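Local coordinates for lumazine protein (Photobacterium kishitanii, PDB 3A3G) that serves as the antenna protein of bacterial bioluminescence, carrying a lumazine chromophore and shifting luciferase emission to shorter wavelength, at residues H24-P29 against V59-D64; M42-C47 against T70-L75; A97-I102 against N179-N184. All blocks are in the same frame, centred on the assembly; numbering follows the deposited sequence.

In the fold
All three contacts reach the lumazine derivative DLZ, which lies between the two lumazine-binding repeats. Interactions 1 and 2, centres about 10 Å apart, belong to the closed six-stranded barrel of the first repeat and share a core: F61 CZ meets V44 CG2 at 3.8 Å and F28 CE2 meets M42 SD at 3.6 Å. Interaction 3 lies in the second repeat, about 12 Å from interaction 2 between centres, and joins it through N179, whose amide probably bonds N45 O and T71 N. Interactions 1 and 3, about 20 Å apart between centres, do not touch; the former holds the pteridine ring, the latter the ribityl tail.

Interaction 1: H24-P29 against V59-D64; sequences HGITFP and VYFDID. With DLZ (1-deoxy-1-(6,7-dimethyl-2,4-dioxo-3,4-dihydropteridin-8(2H)-yl)-D-ribitol), chain C.
Strands 24-27 and 59-63 run antiparallel with axes that approach to 4.5 Å, H24 pairing with F61 and I26 with V59 as hydrogen-bonded pairs about the non-hydrogen-bonded pair G25-Y60. Each hydrogen-bonded pair makes two backbone bonds. At the middle pair G25 lets the Y60 ring fold across the neighbouring strand, so that G25 CA lies over one face of the ring, 4.0 Å from its centroid; Y60 OH is hydrogen-bonded to K14 NZ.

H24, I26, V59 and F61 point to the other side of the sheet, where F28 joins them. V59 CG2 sits above one face of the F28 ring, 3.7 Å from its centroid, in a CH-pi contact, and F28 CZ comes to the edge of the F61 ring, 3.9 Å from F61 CE2. I26 extends its CD1 methyl to F61 CD2. I63 holds CG1 anti to its carbonyl carbon (chi1 -57°), which brings CD1 over the H24 imidazole face, 3.6 Å from the centroid; H24 NE2 is hydrogen-bonded to Q22 OE1.

Past the last bridge the backbone turns to the chromophore: DLZ N3 donates to D62 O at 2.7 Å, almost straight at 173°, and D64 N donates to DLZ O2. This donor and acceptor match the imide edge of the pteridine, implying recognition by main-chain groups, probably steadied by I63 packing on H24 between them.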
loop_
_atom_site.group_PDB
_atom_site.type_symbol
_atom_site.label_atom_id
_atom_site.label_comp_id
_atom_site.label_asym_id
_atom_site.label_seq_id
_atom_site.Cartn_x
_atom_site.Cartn_y
_atom_site.Cartn_z
ATOM N N HIS A 24 -5.613 -1.677 -14.064
ATOM C CA HIS A 24 -6.613 -1.342 -13.053
ATOM C C HIS A 24 -7.076 0.115 -13.232
ATOM O O HIS A 24 -6.259 1.026 -13.366
ATOM C CB HIS A 24 -6.054 -1.576 -11.625
ATOM C CG HIS A 24 -5.782 -3.023 -11.285
ATOM N ND1 HIS A 24 -5.792 -3.500 -9.989
ATOM C CD2 HIS A 24 -5.425 -4.080 -12.071
ATOM C CE1 HIS A 24 -5.495 -4.794 -9.999
ATOM N NE2 HIS A 24 -5.252 -5.164 -11.247
ATOM N N GLY A 25 -8.395 0.320 -13.231
ATOM C CA GLY A 25 -8.975 1.636 -13.227
ATOM C C GLY A 25 -9.494 1.838 -11.811
ATOM O O GLY A 25 -10.278 1.033 -11.268
ATOM N N ILE A 26 -9.027 2.905 -11.205
ATOM C CA ILE A 26 -9.276 3.122 -9.799
ATOM C C ILE A 26 -9.993 4.454 -9.658
ATOM O O ILE A 26 -9.487 5.466 -10.108
ATOM C CB ILE A 26 -7.920 3.093 -8.989
ATOM C CG1 ILE A 26 -7.198 1.738 -9.196
ATOM C CG2 ILE A 26 -8.211 3.286 -7.490
ATOM C CD1 ILE A 26 -5.751 1.648 -8.647
ATOM N N THR A 27 -11.170 4.466 -9.040
ATOM C CA THR A 27 -11.783 5.764 -8.673
ATOM C C THR A 27 -11.014 6.527 -7.585
ATOM O O THR A 27 -10.843 6.032 -6.472
ATOM C CB THR A 27 -13.263 5.580 -8.194
ATOM O OG1 THR A 27 -13.980 4.869 -9.191
ATOM C CG2 THR A 27 -13.963 6.960 -7.965
ATOM N N PHE A 28 -10.597 7.750 -7.893
ATOM C CA PHE A 28 -9.799 8.597 -6.992
ATOM C C PHE A 28 -10.663 9.662 -6.342
ATOM O O PHE A 28 -11.594 10.171 -6.972
ATOM C CB PHE A 28 -8.677 9.339 -7.771
ATOM C CG PHE A 28 -7.364 8.574 -7.884
ATOM C CD1 PHE A 28 -7.351 7.190 -8.017
ATOM C CD2 PHE A 28 -6.141 9.278 -7.903
ATOM C CE1 PHE A 28 -6.129 6.517 -8.144
ATOM C CE2 PHE A 28 -4.943 8.636 -8.009
ATOM C CZ PHE A 28 -4.907 7.266 -8.142
ATOM N N PRO A 29 -10.330 10.043 -5.100
ATOM C CA PRO A 29 -11.016 11.151 -4.498
ATOM C C PRO A 29 -10.588 12.476 -5.163
ATOM O O PRO A 29 -9.501 12.575 -5.745
ATOM C CB PRO A 29 -10.590 11.061 -3.024
ATOM C CG PRO A 29 -9.285 10.447 -3.066
ATOM C CD PRO A 29 -9.341 9.458 -4.186
ATOM N N VAL A 59 -8.650 6.600 -12.635
ATOM C CA VAL A 59 -7.243 6.697 -12.965
ATOM C C VAL A 59 -6.768 5.279 -13.193
ATOM O O VAL A 59 -6.970 4.415 -12.345
ATOM C CB VAL A 59 -6.479 7.365 -11.800
ATOM C CG1 VAL A 59 -4.963 7.408 -12.069
ATOM C CG2 VAL A 59 -7.043 8.809 -11.529
ATOM N N TYR A 60 -6.121 5.063 -14.322
ATOM C CA TYR A 60 -5.722 3.734 -14.753
ATOM C C TYR A 60 -4.240 3.491 -14.636
ATOM O O TYR A 60 -3.454 4.368 -14.951
ATOM C CB TYR A 60 -6.073 3.544 -16.217
ATOM C CG TYR A 60 -7.553 3.481 -16.496
ATOM C CD1 TYR A 60 -8.202 2.242 -16.608
ATOM C CD2 TYR A 60 -8.297 4.638 -16.643
ATOM C CE1 TYR A 60 -9.572 2.176 -16.863
ATOM C CE2 TYR A 60 -9.675 4.577 -16.931
ATOM C CZ TYR A 60 -10.281 3.326 -17.030
ATOM O OH TYR A 60 -11.636 3.240 -17.298
ATOM N N PHE A 61 -3.878 2.265 -14.235
ATOM C CA PHE A 61 -2.479 1.857 -14.160
ATOM C C PHE A 61 -2.333 0.508 -14.803
ATOM O O PHE A 61 -3.207 -0.333 -14.665
ATOM C CB PHE A 61 -2.014 1.724 -12.702
ATOM C CG PHE A 61 -2.121 2.981 -11.907
ATOM C CD1 PHE A 61 -1.022 3.785 -11.735
ATOM C CD2 PHE A 61 -3.309 3.330 -11.272
ATOM C CE1 PHE A 61 -1.085 4.962 -10.968
ATOM C CE2 PHE A 61 -3.395 4.512 -10.507
ATOM C CZ PHE A 61 -2.289 5.308 -10.343
ATOM N N ASP A 62 -1.192 0.279 -15.468
ATOM C CA ASP A 62 -0.835 -1.043 -15.920
ATOM C C ASP A 62 0.124 -1.687 -14.951
ATOM O O ASP A 62 1.196 -1.137 -14.668
ATOM C CB ASP A 62 -0.184 -0.985 -17.308
ATOM C CG ASP A 62 -1.192 -0.817 -18.385
ATOM O OD1 ASP A 62 -2.336 -1.310 -18.182
ATOM O OD2 ASP A 62 -0.849 -0.202 -19.419
ATOM N N ILE A 63 -0.262 -2.847 -14.441
ATOM C CA ILE A 63 0.576 -3.621 -13.544
ATOM C C ILE A 63 1.189 -4.731 -14.401
ATOM O O ILE A 63 0.498 -5.647 -14.886
ATOM C CB ILE A 63 -0.224 -4.206 -12.364
ATOM C CG1 ILE A 63 -0.939 -3.052 -11.596
ATOM C CG2 ILE A 63 0.713 -4.977 -11.416
ATOM C CD1 ILE A 63 -2.361 -2.942 -11.977
ATOM N N ASP A 64 2.495 -4.623 -14.560
ATOM C CA ASP A 64 3.262 -5.500 -15.413
ATOM C C ASP A 64 4.560 -5.890 -14.714
ATOM O O ASP A 64 4.680 -6.973 -14.143
ATOM C CB ASP A 64 3.488 -4.847 -16.804
ATOM C CG ASP A 64 3.979 -3.380 -16.774
ATOM O OD1 ASP A 64 4.916 -2.969 -16.020
ATOM O OD2 ASP A 64 3.473 -2.608 -17.644
HETATM C C7 DLZ C . 8.895 1.758 -10.727
HETATM C C7A DLZ C . 7.694 1.504 -11.391
HETATM C C5A DLZ C . 7.047 2.562 -12.034
HETATM C C6 DLZ C . 7.578 3.864 -11.951
HETATM N N5 DLZ C . 5.865 2.298 -12.759
HETATM C C4A DLZ C . 5.293 0.994 -12.815
HETATM C C4 DLZ C . 4.075 0.682 -13.459
HETATM O O4 DLZ C . 3.361 1.501 -14.039
HETATM N N3 DLZ C . 3.629 -0.628 -13.502
HETATM C C2 DLZ C . 4.339 -1.627 -12.892
HETATM O O2 DLZ C . 3.949 -2.788 -12.915
HETATM N N1 DLZ C . 5.499 -1.328 -12.237
HETATM C C8 DLZ C . 5.972 -0.037 -12.177
HETATM N N8 DLZ C . 7.158 0.181 -11.506
HETATM C "C1'" DLZ C . 7.810 -1.000 -10.879
HETATM C "C2'" DLZ C . 7.149 -1.432 -9.551
HETATM O "O2'" DLZ C . 7.144 -0.354 -8.587
HETATM C "C3'" DLZ C . 7.991 -2.568 -8.968
HETATM O "O3'" DLZ C . 7.991 -3.564 -9.969
HETATM C "C4'" DLZ C . 7.410 -3.178 -7.704
HETATM O "O4'" DLZ C . 7.452 -2.277 -6.579
HETATM C "C5'" DLZ C . 8.201 -4.437 -7.326
HETATM O "O5'" DLZ C . 7.398 -5.119 -6.361
#

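Interaction 2: M42-C47 against T70-L75; sequences MLVNGC and TTFREL. With DLZ (1-deoxy-1-(6,7-dimethyl-2,4-dioxo-3,4-dihydropteridin-8(2H)-yl)-D-ribitol), chain C.
With CG anti to the carbonyl carbon (chi1 -67°), F72 sends its ring out from the 3-10 turn towards V44 and C47; the backbone of C47 sets CB against the ring edge, and SG, anti to the backbone N (chi1 -178°), is turned toward T70 and the ribityl chain. The F72 ring enters edge first. V44 CG1 lies in the ring plane, 3.7 Å from F72 CE1, and C47 CB lies in the same plane, 3.7 Å from F72 CE2; between them V44 O approaches the rim at F72 CZ, at 3.3 Å. That carbonyl already accepts from C47 N, which with the reciprocal bond from V44 N to C47 O closes the type I' turn V44-C47, so the ring abuts the closed end of a hairpin. C47 SG stands oblique to the F72 ring in a sulfur-aromatic contact, 5.3 Å from the ring centroid. The same sulfur also meets T70 CG2.

One face of the F72 ring is covered by a water above its centre. This water accepts from N45 ND2 at 3.1 Å and is hydrogen-bonded to T71 OG1 at 2.6 Å, bridging two side chains that do not meet directly. N45 OD1 is taken up by N82 N and N168 ND2, which together with the water fix the rotation of the amide, and L75 CD1 packs against ND2.

C47 SG and T70 CG2 face the ribityl chain, T70 CG2 coming 3.8 Å from DLZ O5'. The turn is a tight beta hairpin between strands 41-44 and 47-55 of the six-stranded barrel typical of the riboflavin synthase family, and C47, known to bind riboflavin, places it at the wall of the lumazine pocket.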
loop_
_atom_site.group_PDB
_atom_site.type_symbol
_atom_site.label_atom_id
_atom_site.label_comp_id
_atom_site.label_asym_id
_atom_site.label_seq_id
_atom_site.Cartn_x
_atom_site.Cartn_y
_atom_site.Cartn_z
ATOM N N MET A 42 3.220 7.436 -8.695
ATOM C CA MET A 42 2.760 7.624 -7.348
ATOM C C MET A 42 2.658 6.244 -6.740
ATOM O O MET A 42 2.895 5.249 -7.428
ATOM C CB MET A 42 1.381 8.312 -7.388
ATOM C CG MET A 42 0.268 7.466 -8.081
ATOM S SD MET A 42 -1.337 8.261 -7.930
ATOM C CE MET A 42 -1.693 7.911 -6.210
ATOM N N LEU A 43 2.304 6.184 -5.463
ATOM C CA LEU A 43 2.202 4.896 -4.766
ATOM C C LEU A 43 0.746 4.462 -4.656
ATOM O O LEU A 43 -0.140 5.226 -4.247
ATOM C CB LEU A 43 2.837 4.907 -3.367
ATOM C CG LEU A 43 4.329 5.207 -3.142
ATOM C CD1 LEU A 43 4.761 4.814 -1.724
ATOM C CD2 LEU A 43 5.233 4.521 -4.168
ATOM N N VAL A 44 0.507 3.228 -5.042
ATOM C CA VAL A 44 -0.790 2.634 -4.881
ATOM C C VAL A 44 -0.570 1.391 -4.031
ATOM O O VAL A 44 0.156 0.464 -4.453
ATOM C CB VAL A 44 -1.380 2.199 -6.238
ATOM C CG1 VAL A 44 -2.812 1.579 -6.041
ATOM C CG2 VAL A 44 -1.452 3.404 -7.201
ATOM N N ASN A 45 -1.221 1.308 -2.869
ATOM C CA ASN A 45 -0.836 0.243 -1.892
ATOM C C ASN A 45 0.666 0.121 -1.719
ATOM O O ASN A 45 1.207 -0.989 -1.613
ATOM C CB ASN A 45 -1.418 -1.123 -2.253
ATOM C CG ASN A 45 -2.918 -1.250 -1.918
ATOM O OD1 ASN A 45 -3.459 -0.501 -1.103
ATOM N ND2 ASN A 45 -3.585 -2.206 -2.566
ATOM N N GLY A 46 1.355 1.260 -1.671
ATOM C CA GLY A 46 2.818 1.296 -1.443
ATOM C C GLY A 46 3.646 1.007 -2.672
ATOM O O GLY A 46 4.872 1.033 -2.619
ATOM N N CYS A 47 2.987 0.695 -3.792
ATOM C CA CYS A 47 3.735 0.274 -4.981
ATOM C C CYS A 47 3.809 1.422 -5.969
ATOM O O CYS A 47 2.781 2.001 -6.353
ATOM C CB CYS A 47 3.076 -0.966 -5.650
ATOM S SG CYS A 47 3.959 -1.596 -7.111
ATOM N N THR A 70 3.540 -8.300 -5.847
ATOM C CA THR A 70 2.533 -7.427 -5.229
ATOM C C THR A 70 1.176 -8.141 -5.186
ATOM O O THR A 70 1.005 -9.204 -5.790
ATOM C CB THR A 70 2.363 -6.093 -5.968
ATOM O OG1 THR A 70 1.929 -6.325 -7.311
ATOM C CG2 THR A 70 3.662 -5.261 -5.958
ATOM N N THR A 71 0.206 -7.558 -4.498
ATOM C CA THR A 71 -1.120 -8.188 -4.370
ATOM C C THR A 71 -2.073 -7.880 -5.529
ATOM O O THR A 71 -3.138 -8.448 -5.583
ATOM C CB THR A 71 -1.808 -7.716 -3.084
ATOM O OG1 THR A 71 -1.872 -6.284 -3.109
ATOM C CG2 THR A 71 -1.029 -8.185 -1.850
ATOM N N PHE A 72 -1.689 -6.998 -6.461
ATOM C CA PHE A 72 -2.620 -6.516 -7.475
ATOM C C PHE A 72 -3.311 -7.637 -8.260
ATOM O O PHE A 72 -4.521 -7.533 -8.484
ATOM C CB PHE A 72 -1.995 -5.518 -8.465
ATOM C CG PHE A 72 -1.608 -4.207 -7.844
ATOM C CD1 PHE A 72 -2.542 -3.180 -7.699
ATOM C CD2 PHE A 72 -0.300 -3.995 -7.440
ATOM C CE1 PHE A 72 -2.138 -1.924 -7.117
ATOM C CE2 PHE A 72 0.123 -2.760 -6.844
ATOM C CZ PHE A 72 -0.813 -1.721 -6.682
ATOM N N ARG A 73 -2.566 -8.678 -8.639
ATOM C CA ARG A 73 -3.091 -9.788 -9.447
ATOM C C ARG A 73 -4.340 -10.430 -8.834
ATOM O O ARG A 73 -5.194 -10.931 -9.545
ATOM C CB ARG A 73 -1.964 -10.826 -9.659
ATOM C CG ARG A 73 -2.230 -11.923 -10.664
ATOM C CD ARG A 73 -0.929 -12.728 -10.970
ATOM N NE ARG A 73 -0.122 -12.962 -9.769
ATOM C CZ ARG A 73 1.192 -13.205 -9.783
ATOM N NH1 ARG A 73 1.850 -13.242 -10.940
ATOM N NH2 ARG A 73 1.850 -13.416 -8.646
ATOM N N GLU A 74 -4.443 -10.384 -7.510
ATOM C CA GLU A 74 -5.569 -10.968 -6.770
ATOM C C GLU A 74 -6.607 -9.979 -6.208
ATOM O O GLU A 74 -7.569 -10.378 -5.574
ATOM C CB GLU A 74 -5.039 -11.870 -5.648
ATOM C CG GLU A 74 -4.052 -12.911 -6.183
ATOM C CD GLU A 74 -3.872 -14.158 -5.287
ATOM O OE1 GLU A 74 -2.953 -14.974 -5.582
ATOM O OE2 GLU A 74 -4.639 -14.330 -4.306
ATOM N N LEU A 75 -6.458 -8.697 -6.505
ATOM C CA LEU A 75 -7.456 -7.713 -6.096
ATOM C C LEU A 75 -8.737 -7.789 -6.907
ATOM O O LEU A 75 -8.780 -8.333 -8.006
ATOM C CB LEU A 75 -6.868 -6.308 -6.124
ATOM C CG LEU A 75 -5.723 -6.047 -5.145
ATOM C CD1 LEU A 75 -5.342 -4.542 -5.245
ATOM C CD2 LEU A 75 -6.026 -6.471 -3.690
HETATM C C7 DLZ C . 8.895 1.758 -10.727
HETATM C C7A DLZ C . 7.694 1.504 -11.391
HETATM C C5A DLZ C . 7.047 2.562 -12.034
HETATM C C6 DLZ C . 7.578 3.864 -11.951
HETATM N N5 DLZ C . 5.865 2.298 -12.759
HETATM C C4A DLZ C . 5.293 0.994 -12.815
HETATM C C4 DLZ C . 4.075 0.682 -13.459
HETATM O O4 DLZ C . 3.361 1.501 -14.039
HETATM N N3 DLZ C . 3.629 -0.628 -13.502
HETATM C C2 DLZ C . 4.339 -1.627 -12.892
HETATM O O2 DLZ C . 3.949 -2.788 -12.915
HETATM N N1 DLZ C . 5.499 -1.328 -12.237
HETATM C C8 DLZ C . 5.972 -0.037 -12.177
HETATM N N8 DLZ C . 7.158 0.181 -11.506
HETATM C "C1'" DLZ C . 7.810 -1.000 -10.879
HETATM C "C2'" DLZ C . 7.149 -1.432 -9.551
HETATM O "O2'" DLZ C . 7.144 -0.354 -8.587
HETATM C "C3'" DLZ C . 7.991 -2.568 -8.968
HETATM O "O3'" DLZ C . 7.991 -3.564 -9.969
HETATM C "C4'" DLZ C . 7.410 -3.178 -7.704
HETATM O "O4'" DLZ C . 7.452 -2.277 -6.579
HETATM C "C5'" DLZ C . 8.201 -4.437 -7.326
HETATM O "O5'" DLZ C . 7.398 -5.119 -6.361
HETATM O O HOH W 1 -1.640 -3.987 -4.278
#

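Interaction 3: A97-I102 against N179-N184. With DLZ (1-deoxy-1-(6,7-dimethyl-2,4-dioxo-3,4-dihydropteridin-8(2H)-yl)-D-ribitol), chain C.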
loop_
_atom_site.group_PDB
_atom_site.type_symbol
_atom_site.label_atom_id
_atom_site.label_comp_id
_atom_site.label_asym_id
_atom_site.label_seq_id
_atom_site.Cartn_x
_atom_site.Cartn_y
_atom_site.Cartn_z
ATOM N N ALA A 97 10.895 6.632 5.150
ATOM C CA ALA A 97 10.640 7.068 3.772
ATOM C C ALA A 97 10.490 5.826 2.881
ATOM O O ALA A 97 11.211 4.860 3.054
ATOM C CB ALA A 97 11.762 7.994 3.248
ATOM N N LEU A 98 9.531 5.847 1.958
ATOM C CA LEU A 98 9.298 4.713 1.066
ATOM C C LEU A 98 9.806 4.993 -0.357
ATOM O O LEU A 98 9.769 6.132 -0.855
ATOM C CB LEU A 98 7.790 4.293 1.072
ATOM C CG LEU A 98 7.163 3.892 2.400
ATOM C CD1 LEU A 98 5.671 3.450 2.229
ATOM C CD2 LEU A 98 7.996 2.797 3.091
ATOM N N THR A 99 10.321 3.966 -1.014
ATOM C CA THR A 99 10.708 4.128 -2.399
ATOM C C THR A 99 9.575 3.695 -3.341
ATOM O O THR A 99 9.531 4.135 -4.499
ATOM C CB THR A 99 11.966 3.308 -2.755
ATOM O OG1 THR A 99 11.670 1.926 -2.558
ATOM C CG2 THR A 99 13.173 3.747 -1.915
ATOM N N GLY A 100 8.660 2.859 -2.836
ATOM C CA GLY A 100 7.630 2.239 -3.691
ATOM C C GLY A 100 8.140 0.969 -4.365
ATOM O O GLY A 100 7.472 0.387 -5.223
ATOM N N ASN A 101 9.329 0.527 -3.970
ATOM C CA ASN A 101 9.804 -0.773 -4.412
ATOM C C ASN A 101 9.325 -1.866 -3.460
ATOM O O ASN A 101 9.901 -2.048 -2.399
ATOM C CB ASN A 101 11.330 -0.849 -4.507
ATOM C CG ASN A 101 11.778 -2.134 -5.289
ATOM O OD1 ASN A 101 11.408 -2.304 -6.446
ATOM N ND2 ASN A 101 12.496 -3.020 -4.648
ATOM N N ILE A 102 8.285 -2.587 -3.850
ATOM C CA ILE A 102 7.678 -3.612 -2.974
ATOM C C ILE A 102 8.545 -4.875 -3.040
ATOM O O ILE A 102 8.841 -5.382 -4.128
ATOM C CB ILE A 102 6.242 -3.949 -3.359
ATOM C CG1 ILE A 102 5.287 -2.737 -3.197
ATOM C CG2 ILE A 102 5.688 -5.156 -2.488
ATOM C CD1 ILE A 102 5.252 -2.188 -1.726
ATOM N N ASN A 179 1.317 -5.703 0.643
ATOM C CA ASN A 179 2.558 -5.384 -0.058
ATOM C C ASN A 179 3.547 -4.960 0.991
ATOM O O ASN A 179 3.262 -4.048 1.749
ATOM C CB ASN A 179 2.346 -4.179 -1.025
ATOM C CG ASN A 179 1.566 -4.544 -2.241
ATOM O OD1 ASN A 179 1.537 -5.724 -2.636
ATOM N ND2 ASN A 179 0.886 -3.552 -2.843
ATOM N N VAL A 180 4.699 -5.606 1.073
ATOM C CA VAL A 180 5.695 -5.192 2.077
ATOM C C VAL A 180 6.856 -4.416 1.440
ATOM O O VAL A 180 7.479 -4.879 0.470
ATOM C CB VAL A 180 6.281 -6.426 2.867
ATOM C CG1 VAL A 180 7.321 -5.991 3.917
ATOM C CG2 VAL A 180 5.140 -7.253 3.484
ATOM N N GLU A 181 7.144 -3.229 1.968
ATOM C CA GLU A 181 8.425 -2.599 1.654
ATOM C C GLU A 181 9.322 -2.602 2.909
ATOM O O GLU A 181 8.937 -2.099 3.989
ATOM C CB GLU A 181 8.284 -1.189 1.042
ATOM C CG GLU A 181 9.697 -0.568 0.702
ATOM C CD GLU A 181 9.673 0.740 -0.028
ATOM O OE1 GLU A 181 8.582 1.229 -0.437
ATOM O OE2 GLU A 181 10.779 1.285 -0.231
ATOM N N THR A 182 10.485 -3.226 2.773
ATOM C CA THR A 182 11.486 -3.199 3.847
ATOM C C THR A 182 12.457 -2.054 3.564
ATOM O O THR A 182 12.690 -1.668 2.406
ATOM C CB THR A 182 12.251 -4.540 4.027
ATOM O OG1 THR A 182 12.787 -4.955 2.771
ATOM C CG2 THR A 182 11.322 -5.670 4.549
ATOM N N LEU A 183 13.005 -1.518 4.652
ATOM C CA LEU A 183 13.719 -0.250 4.664
ATOM C C LEU A 183 14.872 -0.441 5.607
ATOM O O LEU A 183 14.788 -0.004 6.770
ATOM C CB LEU A 183 12.862 0.848 5.289
ATOM C CG LEU A 183 11.391 0.873 4.950
ATOM C CD1 LEU A 183 10.699 1.703 5.979
ATOM C CD2 LEU A 183 11.242 1.455 3.567
ATOM N N ASN A 184 15.942 -1.078 5.142
ATOM C CA ASN A 184 16.081 -1.525 3.758
ATOM C C ASN A 184 17.155 -2.597 3.736
ATOM O O ASN A 184 18.081 -2.544 4.554
ATOM C CB ASN A 184 16.471 -0.354 2.821
ATOM C CG ASN A 184 17.907 0.134 3.048
ATOM O OD1 ASN A 184 18.645 0.391 2.082
ATOM N ND2 ASN A 184 18.306 0.263 4.326
HETATM C C7 DLZ C . 8.895 1.758 -10.727
HETATM C C7A DLZ C . 7.694 1.504 -11.391
HETATM C C5A DLZ C . 7.047 2.562 -12.034
HETATM C C6 DLZ C . 7.578 3.864 -11.951
HETATM N N5 DLZ C . 5.865 2.298 -12.759
HETATM C C4A DLZ C . 5.293 0.994 -12.815
HETATM C C4 DLZ C . 4.075 0.682 -13.459
HETATM O O4 DLZ C . 3.361 1.501 -14.039
HETATM N N3 DLZ C . 3.629 -0.628 -13.502
HETATM C C2 DLZ C . 4.339 -1.627 -12.892
HETATM O O2 DLZ C . 3.949 -2.788 -12.915
HETATM N N1 DLZ C . 5.499 -1.328 -12.237
HETATM C C8 DLZ C . 5.972 -0.037 -12.177
HETATM N N8 DLZ C . 7.158 0.181 -11.506
HETATM C "C1'" DLZ C . 7.810 -1.000 -10.879
HETATM C "C2'" DLZ C . 7.149 -1.432 -9.551
HETATM O "O2'" DLZ C . 7.144 -0.354 -8.587
HETATM C "C3'" DLZ C . 7.991 -2.568 -8.968
HETATM O "O3'" DLZ C . 7.991 -3.564 -9.969
HETATM C "C4'" DLZ C . 7.410 -3.178 -7.704
HETATM O "O4'" DLZ C . 7.452 -2.277 -6.579
HETATM C "C5'" DLZ C . 8.201 -4.437 -7.326
HETATM O "O5'" DLZ C . 7.398 -5.119 -6.361
#
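A single carboxylate, that of E181, gathers three hydrogen bonds from the loop at T99 and G100. E181 OE2 receives T99 N at 2.8 Å on its syn side, close to the carboxylate plane, and also T99 OG1 at 2.6 Å from well above that plane (43° out of it). E181 OE1 takes G100 N at 2.9 Å, again syn. Two consecutive backbone N-H groups thus divide between the two oxygens. The bonds hold the carboxylate against rotation and, with no cationic partner in either segment, would help to stabilise its negative charge.

E181 reaches the loop as an extended chain, CG anti to the backbone N (chi1 -179°), passing N101 O on the way. T99 OG1 serves twice: besides donating to the glutamate it accepts from N101 N at 3.1 Å, forming an ST turn. G100 adopts a positive-phi conformation in which a CB would press on the preceding carbonyl, and this bend carries the chain round to the ligand.

Apolar groups flank the carboxylate site. L98 CD2 meets L183 CD2 at 3.5 Å, and L98 CB lies alongside E181 OE1. Towards the other end of the strand, I102 CD1 rests on N179 CB, the side chains crossing at about a right angle, while I102 CG2 abuts V180 O.

The backbone of I102 binds the ribityl chain from both its polar groups: I102 N donates to DLZ O4' at a nearly straight 170°, and DLZ O5' donates to I102 O at 2.7 Å. The loop of the second repeat thereby completes the tail end of the chromophore site in the first, consistent with the inter-domain ligand site of the riboflavin synthase family.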